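Local coordinates for ABC transporter, periplasmic substrate-binding protein (Vibrio cholerae O1 biovar eltor, PDB 1TWY), which probably serves as the periplasmic receptor of an ABC-type phosphate importer, binding phosphate and delivering it to the membrane transporter, at residues V38-D43 / Y271-P276; A77-T82 / E250-F255; Q122-G125 / G129-T132. All coordinates share one frame; numbering follows the deposited sequence.

Contact 1. Residues V38-D43 / Y271-P276; sequences VARIMD and YGYIMP
The phenol rings of Y271 and Y273 both lie against I41, each meeting a different part of its side chain, while R40 comes to the hydroxyl end of Y273. Y273 has further ring company in F239, whose plane is inclined to that of Y273. The contact belongs to the two-lobed fold of the periplasmic binding proteins: after a Schellman motif, Y271 and Y273 pack on helix 36-52, the first helix of the chain. In that motif G272 is the C-prime residue, with positive phi; its N bonds to V269 O and the N of Y273 bonds to I268 O. The turn ends helix 262-270 and reverses the chain at G272, and the tyrosines before and after it both direct CB at helix 36-52.

I41 is the buried apolar member, and its CG1-CD1 arm is long enough to meet Y271 at its end and Y273 at its root. CG1 lies anti to the backbone N (chi1 -170°), which carries CD1 out to Y271, 3.8 Å from its CG. Nearer the backbone, I41 CB rests 3.8 Å from Y273 CE2, the two side chains running past each other in opposite senses. Tyrosine suits position 273 because its ring carbons can pack on isoleucine while the hydroxyl lies near R40; Y271, which is exposed, packs its ring carbons on I41. Y273 also touches A101 and D103 of strand 96-109, on which I274, through backbone hydrogen bonds with F102, and P276 lie.

R40 is exposed, its chain bent at chi3 (52°). The R40 side chain crosses that of Y273 at about a right angle, with the guanidinium plane 62° from the ring, and R40 NH1 stands 3.6 Å from Y273 OH, a polar approach without a hydrogen bond.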
ATOM      1  N   VAL A  38      -6.596  -1.772   3.273  1.00 19.43           N
ATOM      2  CA  VAL A  38      -7.346  -0.913   4.201  1.00 19.57           C
ATOM      3  C   VAL A  38      -8.093  -1.733   5.169  1.00 19.92           C
ATOM      4  O   VAL A  38      -8.303  -1.354   6.336  1.00 19.03           O
ATOM      5  CB  VAL A  38      -8.264   0.003   3.474  1.00 16.53           C
ATOM      6  CG1 VAL A  38      -8.893   1.010   4.486  1.00 20.39           C
ATOM      7  CG2 VAL A  38      -7.517   0.762   2.504  1.00 18.23           C
ATOM      8  N   ALA A  39      -8.534  -2.939   4.843  1.00 17.90           N
ATOM      9  CA  ALA A  39      -9.379  -3.714   5.732  1.00 18.73           C
ATOM     10  C   ALA A  39      -8.614  -4.117   7.040  1.00 19.06           C
ATOM     11  O   ALA A  39      -9.230  -4.321   8.025  1.00 24.98           O
ATOM     12  CB  ALA A  39      -9.867  -4.975   5.062  1.00 21.58           C
ATOM     13  N   ARG A  40      -7.327  -4.272   6.971  1.00 25.51           N
ATOM     14  CA  ARG A  40      -6.452  -4.626   8.151  1.00 24.47           C
ATOM     15  C   ARG A  40      -6.715  -3.554   9.256  1.00 22.50           C
ATOM     16  O   ARG A  40      -7.178  -3.848  10.349  1.00 31.25           O
ATOM     17  CB  ARG A  40      -4.976  -4.623   7.707  1.00 28.12           C
ATOM     18  CG  ARG A  40      -4.661  -5.728   6.631  1.00 39.53           C
ATOM     19  CD  ARG A  40      -3.156  -6.065   6.496  1.00 42.41           C
ATOM     20  NE  ARG A  40      -2.615  -6.363   7.821  1.00 52.26           N
ATOM     21  CZ  ARG A  40      -1.560  -5.772   8.373  1.00 58.66           C
ATOM     22  NH1 ARG A  40      -0.885  -4.811   7.734  1.00 60.89           N
ATOM     23  NH2 ARG A  40      -1.180  -6.147   9.587  1.00 56.42           N
ATOM     24  N   ILE A  41      -6.680  -2.288   8.905  1.00 21.33           N
ATOM     25  CA  ILE A  41      -6.946  -1.251   9.935  1.00 22.96           C
ATOM     26  C   ILE A  41      -8.426  -1.022  10.128  1.00 25.13           C
ATOM     27  O   ILE A  41      -8.874  -0.787  11.226  1.00 20.35           O
ATOM     28  CB  ILE A  41      -6.155   0.029   9.639  1.00 23.93           C
ATOM     29  CG1 ILE A  41      -6.200   1.042  10.786  1.00 23.65           C
ATOM     30  CG2 ILE A  41      -6.629   0.757   8.330  1.00 20.44           C
ATOM     31  CD1 ILE A  41      -5.611   0.486  12.193  1.00 28.87           C
HETATM   32  N   MSE A  42      -9.233  -1.234   9.064  1.00 21.71           N
HETATM   33  CA  MSE A  42     -10.668  -1.011   9.236  1.00 18.13           C
HETATM   34  C   MSE A  42     -11.312  -1.981  10.188  1.00 18.41           C
HETATM   35  O   MSE A  42     -12.242  -1.645  10.905  1.00 23.16           O
HETATM   36  CB  MSE A  42     -11.455  -0.951   7.888  1.00 16.88           C
HETATM   37  CG  MSE A  42     -12.857  -0.603   7.912  1.00 16.41           C
HETATM   38 SE   MSE A  42     -13.013   1.296   8.529  1.00 27.36          SE
HETATM   39  CE  MSE A  42     -11.961   2.204   7.191  1.00 22.14           C
ATOM     40  N   ASP A  43     -10.781  -3.212  10.188  1.00 22.71           N
ATOM     41  CA  ASP A  43     -11.282  -4.171  11.149  1.00 23.71           C
ATOM     42  C   ASP A  43     -11.168  -3.675  12.627  1.00 27.11           C
ATOM     43  O   ASP A  43     -12.082  -3.757  13.433  1.00 26.35           O
ATOM     44  CB  ASP A  43     -10.471  -5.449  11.033  1.00 25.19           C
ATOM     45  CG  ASP A  43     -10.926  -6.380   9.896  1.00 27.55           C
ATOM     46  OD1 ASP A  43     -12.042  -6.205   9.315  1.00 27.32           O
ATOM     47  OD2 ASP A  43     -10.100  -7.151   9.452  1.00 29.63           O
ATOM     48  N   TYR A 271      -0.908   2.013  14.569  1.00 18.92           N
ATOM     49  CA  TYR A 271      -0.601   0.830  13.696  1.00 18.86           C
ATOM     50  C   TYR A 271       0.405   1.069  12.571  1.00 22.02           C
ATOM     51  O   TYR A 271       0.738   0.158  11.755  1.00 23.98           O
ATOM     52  CB  TYR A 271      -1.890   0.213  13.227  1.00 24.06           C
ATOM     53  CG  TYR A 271      -2.645  -0.649  14.255  1.00 22.93           C
ATOM     54  CD1 TYR A 271      -3.398  -0.121  15.283  1.00 21.04           C
ATOM     55  CD2 TYR A 271      -2.509  -2.052  14.236  1.00 21.26           C
ATOM     56  CE1 TYR A 271      -4.046  -0.933  16.212  1.00 22.54           C
ATOM     57  CE2 TYR A 271      -3.150  -2.833  15.111  1.00 24.12           C
ATOM     58  CZ  TYR A 271      -3.936  -2.295  16.103  1.00 21.39           C
ATOM     59  OH  TYR A 271      -4.557  -3.056  17.049  1.00 21.30           O
ATOM     60  N   GLY A 272       1.010   2.219  12.533  1.00 23.86           N
ATOM     61  CA  GLY A 272       2.094   2.539  11.586  1.00 23.03           C
ATOM     62  C   GLY A 272       1.617   3.178  10.322  1.00 21.79           C
ATOM     63  O   GLY A 272       2.449   3.378   9.451  1.00 25.41           O
ATOM     64  N   TYR A 273       0.356   3.670  10.253  1.00 17.12           N
ATOM     65  CA  TYR A 273      -0.031   4.372   9.048  1.00 17.52           C
ATOM     66  C   TYR A 273       0.176   5.860   9.278  1.00 22.02           C
ATOM     67  O   TYR A 273       0.394   6.278  10.429  1.00 24.10           O
ATOM     68  CB  TYR A 273      -1.442   4.061   8.626  1.00 16.66           C
ATOM     69  CG  TYR A 273      -1.669   2.588   8.457  1.00 20.23           C
ATOM     70  CD1 TYR A 273      -1.222   1.961   7.349  1.00 19.21           C
ATOM     71  CD2 TYR A 273      -2.238   1.859   9.438  1.00 18.24           C
ATOM     72  CE1 TYR A 273      -1.400   0.641   7.193  1.00 18.99           C
ATOM     73  CE2 TYR A 273      -2.421   0.491   9.303  1.00 22.81           C
ATOM     74  CZ  TYR A 273      -1.971  -0.100   8.179  1.00 21.98           C
ATOM     75  OH  TYR A 273      -2.104  -1.461   7.999  1.00 21.81           O
ATOM     76  N   ILE A 274       0.138   6.647   8.245  1.00 18.62           N
ATOM     77  CA  ILE A 274       0.663   8.050   8.267  1.00 18.22           C
ATOM     78  C   ILE A 274      -0.427   9.049   7.966  1.00 19.28           C
ATOM     79  O   ILE A 274      -1.186   8.955   6.995  1.00 18.94           O
ATOM     80  CB  ILE A 274       1.784   8.237   7.273  1.00 24.60           C
ATOM     81  CG1 ILE A 274       3.009   7.383   7.693  1.00 25.68           C
ATOM     82  CG2 ILE A 274       2.230   9.666   7.189  1.00 29.30           C
ATOM     83  CD1 ILE A 274       3.390   6.462   6.562  1.00 37.31           C
HETATM   84  N   MSE A 275      -0.543  10.052   8.826  1.00 18.06           N
HETATM   85  CA  MSE A 275      -1.572  11.053   8.609  1.00 20.73           C
HETATM   86  C   MSE A 275      -1.136  11.964   7.432  1.00 23.45           C
HETATM   87  O   MSE A 275      -0.009  12.391   7.409  1.00 25.38           O
HETATM   88  CB  MSE A 275      -1.756  11.921   9.880  1.00 23.73           C
HETATM   89  CG  MSE A 275      -2.451  11.214  11.018  1.00 21.97           C
HETATM   90 SE   MSE A 275      -4.244  10.716  10.537  1.00 37.79          SE
HETATM   91  CE  MSE A 275      -4.006   9.009  10.233  1.00 26.47           C
ATOM     92  N   PRO A 276      -2.033  12.303   6.530  1.00 28.35           N
ATOM     93  CA  PRO A 276      -1.749  13.285   5.460  1.00 33.36           C
ATOM     94  C   PRO A 276      -1.239  14.659   5.976  1.00 31.88           C
ATOM     95  O   PRO A 276      -1.961  14.899   6.951  1.00 31.26           O
ATOM     96  CB  PRO A 276      -3.117  13.484   4.844  1.00 35.54           C
ATOM     97  CG  PRO A 276      -3.799  12.271   5.079  1.00 34.88           C
ATOM     98  CD  PRO A 276      -3.435  11.912   6.544  1.00 28.39           C
TER

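Contact 2. Residues A77-T82 / E250-F255; sequences ADIAMT and EQTKEF
I79 and T252 lie alongside each other but run in opposite directions, so that I79 CG1 comes 3.9 Å from T252 CG2. Further along, I79 points its tip at F255: CD1 arrives at the ring edge, in the ring plane, 3.7 Å from F255 CD2. The extended isoleucine (chi2 171°) is long enough to touch both residues, which sit one turn apart on helix 250-260. With chi1 at -170° the F255 ring swings away from the backbone N, and its edge meets I79 CD1; the ring also meets Y49 of helix 36-52 edge-to-face. A flat aromatic suits this place, offering an edge to the strand while it packs with a second ring.

Threonine fits its buried position by having two unlike branches. The methyl goes to I79, whereas the hydroxyl turns to D78, T252 OG1 lying 3.6 Å from D78 CB. No direct hydrogen bond joins D78 to T252; a water does so instead, donating to T252 OG1 at 2.9 Å and to D78 OD1 at 3.3 Å. Both polar ends have other partners: OG1 of T252 is hydrogen-bonded to D249 OD1, and D78 OD2 accepts from T31 N on the adjacent strand. The aspartate is thus held by one oxygen to the sheet and by the other, through water, to the helix. Within the helix, on its exposed side, K253 NZ and E250 OE2 form a salt bridge at 3.3 Å whose hydrogen bond is weak.

Strand 79-82 runs parallel to 29-34 and antiparallel to 236-243. I79 and M81 face helices 36-52 and 250-260, while A80 and T82 face helix 65-73, the layered alpha/beta/alpha arrangement of a lobe in the periplasmic binding protein fold.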
ATOM      1  N   ALA A  77     -22.706  -1.675  -1.255  1.00 21.25           N
ATOM      2  CA  ALA A  77     -21.908  -1.184  -0.134  1.00 23.99           C
ATOM      3  C   ALA A  77     -22.316   0.258   0.215  1.00 25.84           C
ATOM      4  O   ALA A  77     -22.698   0.984  -0.673  1.00 26.27           O
ATOM      5  CB  ALA A  77     -20.391  -1.187  -0.508  1.00 24.59           C
ATOM      6  N   ASP A  78     -22.214   0.664   1.491  1.00 20.93           N
ATOM      7  CA  ASP A  78     -22.416   2.009   1.930  1.00 22.63           C
ATOM      8  C   ASP A  78     -21.162   2.863   1.782  1.00 24.79           C
ATOM      9  O   ASP A  78     -21.245   4.074   1.574  1.00 21.90           O
ATOM     10  CB  ASP A  78     -22.844   2.025   3.345  1.00 21.34           C
ATOM     11  CG  ASP A  78     -24.130   1.295   3.565  1.00 29.13           C
ATOM     12  OD1 ASP A  78     -25.179   1.769   3.037  1.00 32.70           O
ATOM     13  OD2 ASP A  78     -24.177   0.263   4.232  1.00 28.62           O
ATOM     14  N   ILE A  79     -19.996   2.200   1.929  1.00 20.70           N
ATOM     15  CA  ILE A  79     -18.710   2.828   1.889  1.00 19.74           C
ATOM     16  C   ILE A  79     -17.764   2.006   1.081  1.00 18.74           C
ATOM     17  O   ILE A  79     -17.815   0.834   1.255  1.00 19.46           O
ATOM     18  CB  ILE A  79     -18.134   3.122   3.347  1.00 19.22           C
ATOM     19  CG1 ILE A  79     -19.200   3.889   4.165  1.00 23.10           C
ATOM     20  CG2 ILE A  79     -16.860   3.935   3.211  1.00 16.70           C
ATOM     21  CD1 ILE A  79     -18.892   4.058   5.638  1.00 18.13           C
ATOM     22  N   ALA A  80     -16.882   2.552   0.267  1.00 17.38           N
ATOM     23  CA  ALA A  80     -15.833   1.719  -0.281  1.00 19.92           C
ATOM     24  C   ALA A  80     -14.491   2.178   0.343  1.00 19.75           C
ATOM     25  O   ALA A  80     -14.292   3.309   0.774  1.00 17.68           O
ATOM     26  CB  ALA A  80     -15.791   1.757  -1.752  1.00 19.21           C
HETATM   27  N   MSE A  81     -13.497   1.278   0.283  1.00 17.64           N
HETATM   28  CA  MSE A  81     -12.197   1.627   0.714  1.00 18.04           C
HETATM   29  C   MSE A  81     -11.217   1.174  -0.421  1.00 18.29           C
HETATM   30  O   MSE A  81     -11.419   0.114  -1.021  1.00 18.72           O
HETATM   31  CB  MSE A  81     -11.872   1.009   2.096  1.00 22.11           C
HETATM   32  CG  MSE A  81     -11.942  -0.385   2.146  1.00 31.61           C
HETATM   33 SE   MSE A  81     -12.033  -0.990   4.118  1.00 26.23          SE
HETATM   34  CE  MSE A  81     -12.734  -2.623   3.372  1.00 25.01           C
ATOM     35  N   THR A  82     -10.250   2.003  -0.736  1.00 16.14           N
ATOM     36  CA  THR A  82      -9.256   1.681  -1.756  1.00 16.60           C
ATOM     37  C   THR A  82      -7.886   1.945  -1.204  1.00 17.53           C
ATOM     38  O   THR A  82      -7.695   2.707  -0.322  1.00 19.53           O
ATOM     39  CB  THR A  82      -9.398   2.473  -3.080  1.00 19.23           C
ATOM     40  OG1 THR A  82      -9.041   3.866  -2.911  1.00 22.20           O
ATOM     41  CG2 THR A  82     -10.806   2.397  -3.647  1.00 20.06           C
ATOM     42  N   GLU A 250     -28.056   8.291   7.782  1.00 47.90           N
ATOM     43  CA  GLU A 250     -27.391   8.810   8.974  1.00 49.39           C
ATOM     44  C   GLU A 250     -26.366   7.856   9.623  1.00 45.00           C
ATOM     45  O   GLU A 250     -25.364   8.315  10.178  1.00 45.44           O
ATOM     46  CB  GLU A 250     -28.444   9.225  10.045  1.00 55.41           C
ATOM     47  CG  GLU A 250     -29.584  10.160   9.552  1.00 62.53           C
ATOM     48  CD  GLU A 250     -29.127  11.262   8.572  1.00 72.18           C
ATOM     49  OE1 GLU A 250     -29.472  11.181   7.343  1.00 73.64           O
ATOM     50  OE2 GLU A 250     -28.419  12.206   9.024  1.00 68.36           O
ATOM     51  N   GLN A 251     -26.624   6.548   9.626  1.00 43.32           N
ATOM     52  CA  GLN A 251     -25.679   5.612  10.258  1.00 43.69           C
ATOM     53  C   GLN A 251     -24.322   5.707   9.476  1.00 35.70           C
ATOM     54  O   GLN A 251     -23.282   5.788  10.096  1.00 36.00           O
ATOM     55  CB  GLN A 251     -26.191   4.146  10.270  1.00 48.53           C
ATOM     56  CG  GLN A 251     -27.610   3.869  10.916  1.00 58.35           C
ATOM     57  CD  GLN A 251     -28.787   4.633  10.211  1.00 67.20           C
ATOM     58  OE1 GLN A 251     -28.919   4.618   8.965  1.00 64.09           O
ATOM     59  NE2 GLN A 251     -29.610   5.334  11.016  1.00 73.36           N
ATOM     60  N   THR A 252     -24.370   5.695   8.150  1.00 35.21           N
ATOM     61  CA  THR A 252     -23.196   5.953   7.301  1.00 33.42           C
ATOM     62  C   THR A 252     -22.496   7.299   7.686  1.00 30.68           C
ATOM     63  O   THR A 252     -21.279   7.329   7.961  1.00 25.94           O
ATOM     64  CB  THR A 252     -23.604   5.927   5.812  1.00 30.50           C
ATOM     65  OG1 THR A 252     -24.089   4.618   5.446  1.00 33.90           O
ATOM     66  CG2 THR A 252     -22.359   6.111   4.909  1.00 34.84           C
ATOM     67  N   LYS A 253     -23.236   8.407   7.782  1.00 32.11           N
ATOM     68  CA  LYS A 253     -22.606   9.682   8.133  1.00 33.34           C
ATOM     69  C   LYS A 253     -21.922   9.638   9.517  1.00 32.47           C
ATOM     70  O   LYS A 253     -20.826  10.124   9.713  1.00 30.12           O
ATOM     71  CB  LYS A 253     -23.646  10.820   8.048  1.00 37.14           C
ATOM     72  CG  LYS A 253     -24.095  11.008   6.594  1.00 48.35           C
ATOM     73  CD  LYS A 253     -24.717  12.401   6.251  1.00 52.77           C
ATOM     74  CE  LYS A 253     -25.806  12.845   7.212  1.00 54.28           C
ATOM     75  NZ  LYS A 253     -26.906  13.579   6.463  1.00 50.50           N
ATOM     76  N   GLU A 254     -22.544   8.991  10.482  1.00 29.61           N
ATOM     77  CA  GLU A 254     -21.964   8.802  11.772  1.00 31.38           C
ATOM     78  C   GLU A 254     -20.653   7.948  11.762  1.00 26.57           C
ATOM     79  O   GLU A 254     -19.699   8.273  12.469  1.00 29.60           O
ATOM     80  CB  GLU A 254     -23.015   8.205  12.707  1.00 34.12           C
ATOM     81  CG  GLU A 254     -22.635   8.182  14.151  1.00 41.62           C
ATOM     82  CD  GLU A 254     -23.828   7.860  15.089  1.00 56.36           C
ATOM     83  OE1 GLU A 254     -25.017   7.811  14.646  1.00 56.62           O
ATOM     84  OE2 GLU A 254     -23.568   7.653  16.286  1.00 61.21           O
ATOM     85  N   PHE A 255     -20.626   6.896  10.973  1.00 26.78           N
ATOM     86  CA  PHE A 255     -19.377   6.125  10.873  1.00 27.56           C
ATOM     87  C   PHE A 255     -18.267   6.955  10.167  1.00 21.23           C
ATOM     88  O   PHE A 255     -17.065   6.955  10.612  1.00 23.95           O
ATOM     89  CB  PHE A 255     -19.599   4.791  10.154  1.00 24.00           C
ATOM     90  CG  PHE A 255     -18.429   3.901  10.246  1.00 26.84           C
ATOM     91  CD1 PHE A 255     -17.978   3.444  11.477  1.00 27.88           C
ATOM     92  CD2 PHE A 255     -17.725   3.526   9.104  1.00 26.58           C
ATOM     93  CE1 PHE A 255     -16.908   2.653  11.581  1.00 26.09           C
ATOM     94  CE2 PHE A 255     -16.603   2.722   9.198  1.00 27.41           C
ATOM     95  CZ  PHE A 255     -16.197   2.270  10.390  1.00 24.17           C
TER
HETATM   96  O   HOH W   1     -25.490   5.038   2.991  1.00 37.96           O

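Contact 3. Residues Q122-G125 / G129-T132; sequences QLYG and GQIT
G125 O receives the backbone amides of G129, Q130 and I131. I131 N gives the straightest bond, 3.0 Å long with an N-H...O angle of 163°, and reaches the oxygen from well above the carbonyl plane (68° out of it). Q130 N, at 2.9 Å, and G129 N, at 3.2 Å, add two weak, strongly bent bonds. Three successive amides therefore gather round one carbonyl as the chain leaves helix 120-128.

Van der Waals packing of I131 on the helix backbone accompanies these bonds. With no side chain on G125, I131 can lie close: its CD1 is 3.9 Å from G125 CA and 3.7 Å from Q122 O. CG1 of I131 is anti to the carbonyl carbon (chi1 -64°), and an extended chi2 takes CD1 along the helix backbone to Q122 O. The I131 side chain also touches Q136 and V137.

The helix ends in a Schellman motif: G129, the first residue beyond it, has positive phi, a conformation well suited to glycine, and Q130 N makes its weak bond back to G125 O.

Polar side chains meet through solvent. Q130, extended beyond CG, donates from NE2 to a water at 3.0 Å, and that water lies 2.9 Å from Y124 OH, in the plane of the phenol ring. The exposed glutamine thereby ties the loop to the helix. Q122 uses OE1 elsewhere, accepting from T119 N near the start of the helix. The Y124 side chain lies about 5 Å from the bound magnesium ion, whose site includes G164 and T166.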
ATOM      1  N   GLN A 122      16.653   3.588 -11.837  1.00 22.47           N
ATOM      2  CA  GLN A 122      17.435   2.450 -11.390  1.00 20.70           C
ATOM      3  C   GLN A 122      16.585   1.334 -10.878  1.00 18.39           C
ATOM      4  O   GLN A 122      16.731   0.212 -11.244  1.00 18.48           O
ATOM      5  CB  GLN A 122      18.400   2.910 -10.334  1.00 20.31           C
ATOM      6  CG  GLN A 122      19.502   3.883 -10.897  1.00 22.20           C
ATOM      7  CD  GLN A 122      20.446   4.461  -9.831  1.00 23.25           C
ATOM      8  OE1 GLN A 122      19.991   4.714  -8.706  1.00 21.79           O
ATOM      9  NE2 GLN A 122      21.736   4.440 -10.098  1.00 25.04           N
ATOM     10  N   LEU A 123      15.689   1.647  -9.959  1.00 18.72           N
ATOM     11  CA  LEU A 123      14.822   0.570  -9.449  1.00 16.95           C
ATOM     12  C   LEU A 123      13.964  -0.015 -10.470  1.00 16.74           C
ATOM     13  O   LEU A 123      13.762  -1.212 -10.487  1.00 18.53           O
ATOM     14  CB  LEU A 123      14.008   1.133  -8.259  1.00 21.20           C
ATOM     15  CG  LEU A 123      13.285   0.081  -7.381  1.00 21.49           C
ATOM     16  CD1 LEU A 123      14.229  -0.863  -6.741  1.00 21.47           C
ATOM     17  CD2 LEU A 123      12.515   0.870  -6.337  1.00 26.61           C
ATOM     18  N   TYR A 124      13.411   0.770 -11.371  1.00 18.63           N
ATOM     19  CA  TYR A 124      12.644   0.207 -12.465  1.00 17.98           C
ATOM     20  C   TYR A 124      13.473  -0.742 -13.301  1.00 16.96           C
ATOM     21  O   TYR A 124      13.081  -1.880 -13.627  1.00 15.36           O
ATOM     22  CB  TYR A 124      12.080   1.363 -13.329  1.00 17.51           C
ATOM     23  CG  TYR A 124      11.375   0.887 -14.589  1.00 17.64           C
ATOM     24  CD1 TYR A 124      10.010   0.560 -14.578  1.00 18.56           C
ATOM     25  CD2 TYR A 124      12.052   0.730 -15.820  1.00 19.35           C
ATOM     26  CE1 TYR A 124       9.319   0.163 -15.686  1.00 19.20           C
ATOM     27  CE2 TYR A 124      11.394   0.322 -16.887  1.00 18.39           C
ATOM     28  CZ  TYR A 124       9.993  -0.016 -16.855  1.00 21.92           C
ATOM     29  OH  TYR A 124       9.330  -0.436 -18.020  1.00 22.55           O
ATOM     30  N   GLY A 125      14.633  -0.251 -13.723  1.00 17.11           N
ATOM     31  CA  GLY A 125      15.542  -1.133 -14.415  1.00 14.92           C
ATOM     32  C   GLY A 125      15.996  -2.412 -13.810  1.00 16.44           C
ATOM     33  O   GLY A 125      16.060  -3.500 -14.463  1.00 16.27           O
ATOM     34  N   GLY A 129      14.784  -6.359 -15.096  1.00 18.38           N
ATOM     35  CA  GLY A 129      15.831  -7.244 -15.444  1.00 21.02           C
ATOM     36  C   GLY A 129      16.802  -6.574 -16.443  1.00 19.85           C
ATOM     37  O   GLY A 129      17.713  -7.268 -16.936  1.00 22.51           O
ATOM     38  N   GLN A 130      16.682  -5.281 -16.631  1.00 21.76           N
ATOM     39  CA  GLN A 130      17.579  -4.520 -17.508  1.00 23.10           C
ATOM     40  C   GLN A 130      18.900  -4.199 -16.834  1.00 21.91           C
ATOM     41  O   GLN A 130      19.976  -4.220 -17.455  1.00 22.89           O
ATOM     42  CB  GLN A 130      16.926  -3.236 -17.937  1.00 21.17           C
ATOM     43  CG  GLN A 130      15.706  -3.416 -18.806  1.00 18.52           C
ATOM     44  CD  GLN A 130      14.839  -2.110 -18.926  1.00 18.45           C
ATOM     45  OE1 GLN A 130      15.166  -1.035 -18.372  1.00 21.55           O
ATOM     46  NE2 GLN A 130      13.699  -2.237 -19.589  1.00 22.30           N
ATOM     47  N   ILE A 131      18.861  -3.977 -15.536  1.00 21.76           N
ATOM     48  CA  ILE A 131      20.039  -3.726 -14.733  1.00 22.11           C
ATOM     49  C   ILE A 131      20.269  -4.960 -13.877  1.00 24.16           C
ATOM     50  O   ILE A 131      19.404  -5.315 -13.086  1.00 21.75           O
ATOM     51  CB  ILE A 131      19.826  -2.535 -13.858  1.00 20.62           C
ATOM     52  CG1 ILE A 131      19.651  -1.289 -14.720  1.00 20.18           C
ATOM     53  CG2 ILE A 131      20.996  -2.474 -12.840  1.00 23.06           C
ATOM     54  CD1 ILE A 131      19.271  -0.080 -13.985  1.00 22.54           C
ATOM     55  N   THR A 132      21.386  -5.672 -14.046  1.00 17.09           N
ATOM     56  CA  THR A 132      21.543  -6.990 -13.449  1.00 16.24           C
ATOM     57  C   THR A 132      22.743  -7.138 -12.446  1.00 17.21           C
ATOM     58  O   THR A 132      22.853  -8.194 -11.807  1.00 20.83           O
ATOM     59  CB  THR A 132      21.660  -8.097 -14.453  1.00 26.45           C
ATOM     60  OG1 THR A 132      22.781  -7.801 -15.313  1.00 24.67           O
ATOM     61  CG2 THR A 132      20.427  -8.229 -15.374  1.00 28.52           C
TER
HETATM   62  O   HOH W   2      11.112  -0.813 -20.339  1.00 36.05           O

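Along the chain the order is 38-43, 77-82, 122-125, 129-132, 250-255 and 271-276, so contact 1 encloses contact 2, which encloses contact 3. Contacts 1 and 2, with centres 16 Å apart, touch: M42 and V38 of helix 36-52 pack on M81, and M42 also meets F255. They bring both ends of the modelled chain into one lobe. Contact 3 lies on the other side of the chain's centre, 31 Å from contact 1 and 42 Å from contact 2 between centres. This spread suits a two-lobed receptor, which would probably close its cleft round phosphate.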